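Local coordinates for protein ethyl acetate hydrolase (Pseudomonas veronii, PDB 5EFZ) that hydrolyses ethyl acetate to ethanol and acetate, a step in the bacterial breakdown of short-chain methyl ketones, at residues S315-K318 against E324-P327; T177-E182 against G284-A289. All blocks are in the same frame, centred on the assembly; numbering follows the deposited sequence.

Contact 1. Residues S315-K318 against E324-P327; sequences SEQK and EFRP. With EDO (1,2-ethanediol), chain H; EDO (1,2-ethanediol), chain M.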
loop_
_atom_site.group_PDB
_atom_site.type_symbol
_atom_site.label_atom_id
_atom_site.label_comp_id
_atom_site.label_asym_id
_atom_site.label_seq_id
_atom_site.Cartn_x
_atom_site.Cartn_y
_atom_site.Cartn_z
ATOM N N SER A 315 10.802 12.571 11.230
ATOM C CA SER A 315 12.241 12.360 11.355
ATOM C C SER A 315 13.005 13.483 10.664
ATOM O O SER A 315 14.088 13.863 11.124
ATOM C CB SER A 315 12.671 11.001 10.794
ATOM O OG SER A 315 12.505 10.960 9.394
ATOM N N GLU A 316 12.438 14.029 9.596
ATOM C CA GLU A 316 13.051 15.178 8.898
ATOM C C GLU A 316 12.811 16.494 9.664
ATOM O O GLU A 316 13.708 17.346 9.758
ATOM C CB GLU A 316 12.507 15.304 7.479
ATOM C CG GLU A 316 12.907 14.114 6.586
ATOM C CD GLU A 316 12.517 14.268 5.117
ATOM O OE1 GLU A 316 11.593 15.067 4.766
ATOM O OE2 GLU A 316 13.167 13.581 4.302
ATOM N N GLN A 317 11.609 16.659 10.204
ATOM C CA GLN A 317 11.289 17.902 10.918
ATOM C C GLN A 317 12.251 18.139 12.085
ATOM O O GLN A 317 12.658 19.276 12.361
ATOM C CB GLN A 317 9.844 17.898 11.420
ATOM C CG GLN A 317 9.439 19.242 12.066
ATOM C CD GLN A 317 9.694 19.259 13.577
ATOM O OE1 GLN A 317 9.617 18.213 14.233
ATOM N NE2 GLN A 317 9.967 20.456 14.139
ATOM N N LYS A 318 12.652 17.056 12.737
ATOM C CA LYS A 318 13.575 17.149 13.861
ATOM C C LYS A 318 14.910 17.732 13.470
ATOM O O LYS A 318 15.639 18.208 14.330
ATOM C CB LYS A 318 13.772 15.768 14.490
ATOM C CG LYS A 318 12.524 15.256 15.210
ATOM C CD LYS A 318 12.813 13.924 15.890
ATOM C CE LYS A 318 11.574 13.327 16.536
ATOM N NZ LYS A 318 11.870 11.900 16.908
ATOM N N GLU A 324 8.223 23.580 12.757
ATOM C CA GLU A 324 7.147 23.032 13.588
ATOM C C GLU A 324 6.532 21.852 12.889
ATOM O O GLU A 324 6.407 21.853 11.676
ATOM C CB GLU A 324 6.072 24.072 13.877
ATOM C CG GLU A 324 6.647 25.271 14.617
ATOM C CD GLU A 324 5.604 26.250 15.085
ATOM O OE1 GLU A 324 4.430 25.857 15.199
ATOM O OE2 GLU A 324 5.962 27.427 15.345
ATOM N N PHE A 325 6.130 20.864 13.670
ATOM C CA PHE A 325 5.494 19.666 13.131
ATOM C C PHE A 325 3.984 19.801 13.299
ATOM O O PHE A 325 3.476 19.901 14.429
ATOM C CB PHE A 325 6.042 18.423 13.858
ATOM C CG PHE A 325 5.609 17.112 13.252
ATOM C CD1 PHE A 325 5.996 16.781 11.966
ATOM C CD2 PHE A 325 4.849 16.199 13.995
ATOM C CE1 PHE A 325 5.623 15.547 11.400
ATOM C CE2 PHE A 325 4.460 14.957 13.433
ATOM C CZ PHE A 325 4.848 14.652 12.122
ATOM N N ARG A 326 3.272 19.917 12.186
ATOM C CA ARG A 326 1.825 20.120 12.210
ATOM C C ARG A 326 1.082 19.152 11.272
ATOM O O ARG A 326 0.678 19.532 10.186
ATOM C CB ARG A 326 1.503 21.560 11.832
ATOM C CG ARG A 326 1.869 22.537 12.982
ATOM C CD ARG A 326 1.881 23.961 12.560
ATOM N NE ARG A 326 2.151 24.875 13.681
ATOM C CZ ARG A 326 1.332 25.838 14.081
ATOM N NH1 ARG A 326 0.172 25.996 13.476
ATOM N NH2 ARG A 326 1.668 26.642 15.090
ATOM N N PRO A 327 0.889 17.915 11.722
ATOM C CA PRO A 327 0.209 16.945 10.842
ATOM C C PRO A 327 -1.227 17.393 10.551
ATOM O O PRO A 327 -1.883 17.948 11.454
ATOM C CB PRO A 327 0.200 15.647 11.661
ATOM C CG PRO A 327 1.165 15.860 12.771
ATOM C CD PRO A 327 1.195 17.352 13.042
HETATM C C1 EDO H . 10.761 9.662 13.993
HETATM O O1 EDO H . 11.833 10.445 14.546
HETATM C C2 EDO H . 10.036 8.916 15.110
HETATM O O2 EDO H . 8.725 8.536 14.648
HETATM C C1 EDO M . 12.114 10.015 4.878
HETATM O O1 EDO M . 12.626 9.439 3.683
HETATM C C2 EDO M . 13.288 10.474 5.738
HETATM O O2 EDO M . 14.211 11.257 4.962
#

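Contact 2. Residues T177-E182 against G284-A289; sequences TARNSE and GDLAKA. With EDO (1,2-ethanediol), chain K; EDO (1,2-ethanediol), chain M.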
loop_
_atom_site.group_PDB
_atom_site.type_symbol
_atom_site.label_atom_id
_atom_site.label_comp_id
_atom_site.label_asym_id
_atom_site.label_seq_id
_atom_site.Cartn_x
_atom_site.Cartn_y
_atom_site.Cartn_z
ATOM N N THR A 177 8.442 14.513 1.494
ATOM C CA THR A 177 9.710 14.502 2.237
ATOM C C THR A 177 10.825 15.205 1.477
ATOM O O THR A 177 10.731 15.471 0.257
ATOM C CB THR A 177 10.174 13.063 2.532
ATOM O OG1 THR A 177 10.188 12.342 1.302
ATOM C CG2 THR A 177 9.217 12.343 3.500
ATOM N N ALA A 178 11.895 15.491 2.201
ATOM C CA ALA A 178 13.041 16.169 1.648
ATOM C C ALA A 178 14.014 15.187 0.988
ATOM O O ALA A 178 14.762 15.570 0.105
ATOM C CB ALA A 178 13.758 16.981 2.753
ATOM N N ARG A 179 14.033 13.939 1.450
ATOM C CA ARG A 179 14.830 12.893 0.796
ATOM C C ARG A 179 13.986 11.643 0.657
ATOM O O ARG A 179 13.464 11.134 1.646
ATOM C CB ARG A 179 16.100 12.547 1.592
ATOM C CG ARG A 179 16.915 11.405 0.919
ATOM C CD ARG A 179 18.372 11.380 1.381
ATOM N NE ARG A 179 18.516 10.912 2.756
ATOM C CZ ARG A 179 19.663 10.936 3.437
ATOM N NH1 ARG A 179 20.783 11.414 2.872
ATOM N NH2 ARG A 179 19.685 10.482 4.687
ATOM N N ASN A 180 13.845 11.153 -0.567
ATOM C CA ASN A 180 12.872 10.103 -0.826
ATOM C C ASN A 180 13.309 8.755 -0.225
ATOM O O ASN A 180 14.501 8.382 -0.276
ATOM C CB ASN A 180 12.643 9.983 -2.344
ATOM C CG ASN A 180 11.402 9.188 -2.674
ATOM O OD1 ASN A 180 11.415 8.316 -3.563
ATOM N ND2 ASN A 180 10.322 9.467 -1.960
ATOM N N SER A 181 12.354 8.009 0.333
ATOM C CA SER A 181 12.682 6.722 0.974
ATOM C C SER A 181 12.781 5.583 -0.021
ATOM O O SER A 181 12.303 5.705 -1.151
ATOM C CB SER A 181 11.624 6.356 2.001
ATOM O OG SER A 181 10.358 6.171 1.360
ATOM N N GLU A 182 13.325 4.449 0.431
ATOM C CA GLU A 182 13.396 3.258 -0.426
ATOM C C GLU A 182 11.996 2.688 -0.682
ATOM O O GLU A 182 11.702 2.211 -1.788
ATOM C CB GLU A 182 14.292 2.180 0.197
ATOM C CG GLU A 182 15.799 2.488 0.209
ATOM C CD GLU A 182 16.638 1.261 0.610
ATOM O OE1 GLU A 182 16.642 0.880 1.814
ATOM O OE2 GLU A 182 17.287 0.664 -0.279
ATOM N N GLY A 284 25.250 13.882 0.620
ATOM C CA GLY A 284 24.444 12.790 1.149
ATOM C C GLY A 284 24.101 12.938 2.620
ATOM O O GLY A 284 23.445 12.075 3.217
ATOM N N ASP A 285 24.567 14.033 3.208
ATOM C CA ASP A 285 24.355 14.326 4.616
ATOM C C ASP A 285 23.064 15.117 4.769
ATOM O O ASP A 285 23.053 16.336 4.601
ATOM C CB ASP A 285 25.551 15.112 5.182
ATOM C CG ASP A 285 25.468 15.318 6.685
ATOM O OD1 ASP A 285 24.378 15.168 7.276
ATOM O OD2 ASP A 285 26.496 15.682 7.278
ATOM N N LEU A 286 21.972 14.424 5.080
ATOM C CA LEU A 286 20.669 15.087 5.146
ATOM C C LEU A 286 20.571 16.109 6.277
ATOM O O LEU A 286 19.970 17.175 6.102
ATOM C CB LEU A 286 19.549 14.045 5.303
ATOM C CG LEU A 286 18.113 14.592 5.312
ATOM C CD1 LEU A 286 17.832 15.447 4.065
ATOM C CD2 LEU A 286 17.103 13.421 5.349
ATOM N N ALA A 287 21.122 15.779 7.444
ATOM C CA ALA A 287 21.097 16.709 8.579
ATOM C C ALA A 287 21.785 18.037 8.222
ATOM O O ALA A 287 21.329 19.121 8.615
ATOM C CB ALA A 287 21.762 16.084 9.799
ATOM N N LYS A 288 22.878 17.948 7.476
ATOM C CA LYS A 288 23.606 19.146 7.046
ATOM C C LYS A 288 22.791 19.978 6.062
ATOM O O LYS A 288 22.756 21.203 6.160
ATOM C CB LYS A 288 24.938 18.770 6.403
ATOM C CG LYS A 288 25.801 19.962 6.128
ATOM C CD LYS A 288 27.136 19.572 5.536
ATOM C CE LYS A 288 27.937 20.810 5.157
ATOM N NZ LYS A 288 29.232 20.461 4.480
ATOM N N ALA A 289 22.146 19.308 5.112
ATOM C CA ALA A 289 21.272 19.969 4.143
ATOM C C ALA A 289 20.083 20.653 4.805
ATOM O O ALA A 289 19.786 21.811 4.507
ATOM C CB ALA A 289 20.754 18.955 3.098
HETATM C C1 EDO K . 16.092 7.851 -3.974
HETATM O O1 EDO K . 15.318 7.023 -3.080
HETATM C C2 EDO K . 17.073 8.742 -3.192
HETATM O O2 EDO K . 16.555 9.286 -1.952
HETATM C C1 EDO M . 12.114 10.015 4.878
HETATM O O1 EDO M . 12.626 9.439 3.683
HETATM C C2 EDO M . 13.288 10.474 5.738
HETATM O O2 EDO M . 14.211 11.257 4.962
HETATM O O HOH W 1 22.117 11.563 5.973
#

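Contact 1. Residues S315-K318 against E324-P327
Glu324 meets Gln317 with its backbone, while its carboxylate atom OE1 is gripped side-on by two nitrogens of Arg326. Both Arg326 NE and Arg326 NH2 lie 2.9 Å from Glu324 OE1, which sits close to the guanidinium plane. The two bonds are bent alike, at 141°, because a single oxygen serves both donors: NH2 comes in on its syn side, NE on its anti side. Arg326 also reaches helix 342-356, through a salt bridge to Glu354 and a hydrogen bond to His351.

The packing between the segments falls to Gln317. Its CG stands anti to the backbone N (chi1 -175°), and a bend at chi2 turns the amide along the backbone of Glu324 and Phe325. Gln317 OE1 comes within 3.6 Å of Phe325 CB, and Gln317 NE2 lies 3.8 Å from Glu324 N, with no hydrogen bond across the segments; NE2 is hydrogen-bonded to Ser323 OG. Helix 310-317 and strand 324-325 are the helix and the second strand of a beta-alpha-beta unit that begins with strand 296-300, at the edge of the alpha/beta-hydrolase sheet. The Phe325 ring, its plane 34° from that of the amide, meets Gln317 CB at 4.0 Å through CD1 and also packs on Val310 and Leu314 of the same helix. Lys318 NZ donates to O1 of a bound ethanediol, probably from the crystallisation liquor, at 2.8 Å.

Contact 2. Residues T177-E182 against G284-A289
Leu286 packs its CB over one face of the Arg179 guanidinium, while Gly284 O meets the same group at its edge. In this alpha/beta-hydrolase fold the contact joins the loop between strand 170-174 and helix 182-196 to the start of helix 286-290. Leu286 CB stands 3.5 Å above the guanidinium plane, displaced toward its rim, and the side chains pass each other at a slant. Lower on the arginine, Leu286 CD2 lies 4.0 Å from Arg179 CB, so the leucine follows both the base and the head of the longer chain. The bend at chi3 (72°) turns the guanidinium onto the leucine.

Arg179 NH1 donates to Gly284 O at 2.8 Å. The oxygen lies almost in the guanidinium plane, whereas the donor stands 47° out of the carbonyl plane, and the N-H...O angle of 139° shows a bent bond. NH1 also bonds to Ser279. A water accepts from Arg179 NH2 and from Leu286 N and donates to Gly284 O, joining the second arginine nitrogen to the beginning of the helix. With an alanine in place of Arg179, Gly284 O would probably lose its direct donor, the water one of its holders, and Leu286 CB the flat group packed against it.

Gly284 has a positive phi, at which a beta carbon would collide with the carbonyl oxygen of the residue before. Asp285 is the N-cap residue, its OD1 accepting from Lys288 N at 3.2 Å from above the carboxylate plane. On the loop side, Asn180 O accepts from both hydroxyls of one ethanediol, with O2 at 2.8 Å from Asn180 O.

How the contacts relate
The centres of the two contacts lie about 14 Å apart, and both segments of contact 2 precede those of contact 1 along the chain. They share one edge of the mixed sheet: the contact 2 loop follows strand 170-174, strand 296-300 lies next to it, and strand 324-325 of contact 1 ends the sheet within this chain. Glu316 links them. Its OE1 lies 2.6 Å from Ala178 N and its OE2 3.0 Å from Arg179 N, probable hydrogen bonds that tie helix 310-317 to the loop. One ethanediol also spans both, donating to Glu316 OE2 and Arg179 O. The loop thus meets two successive helices, 286-290 and 310-317, on either side of strand 296-300 in sequence.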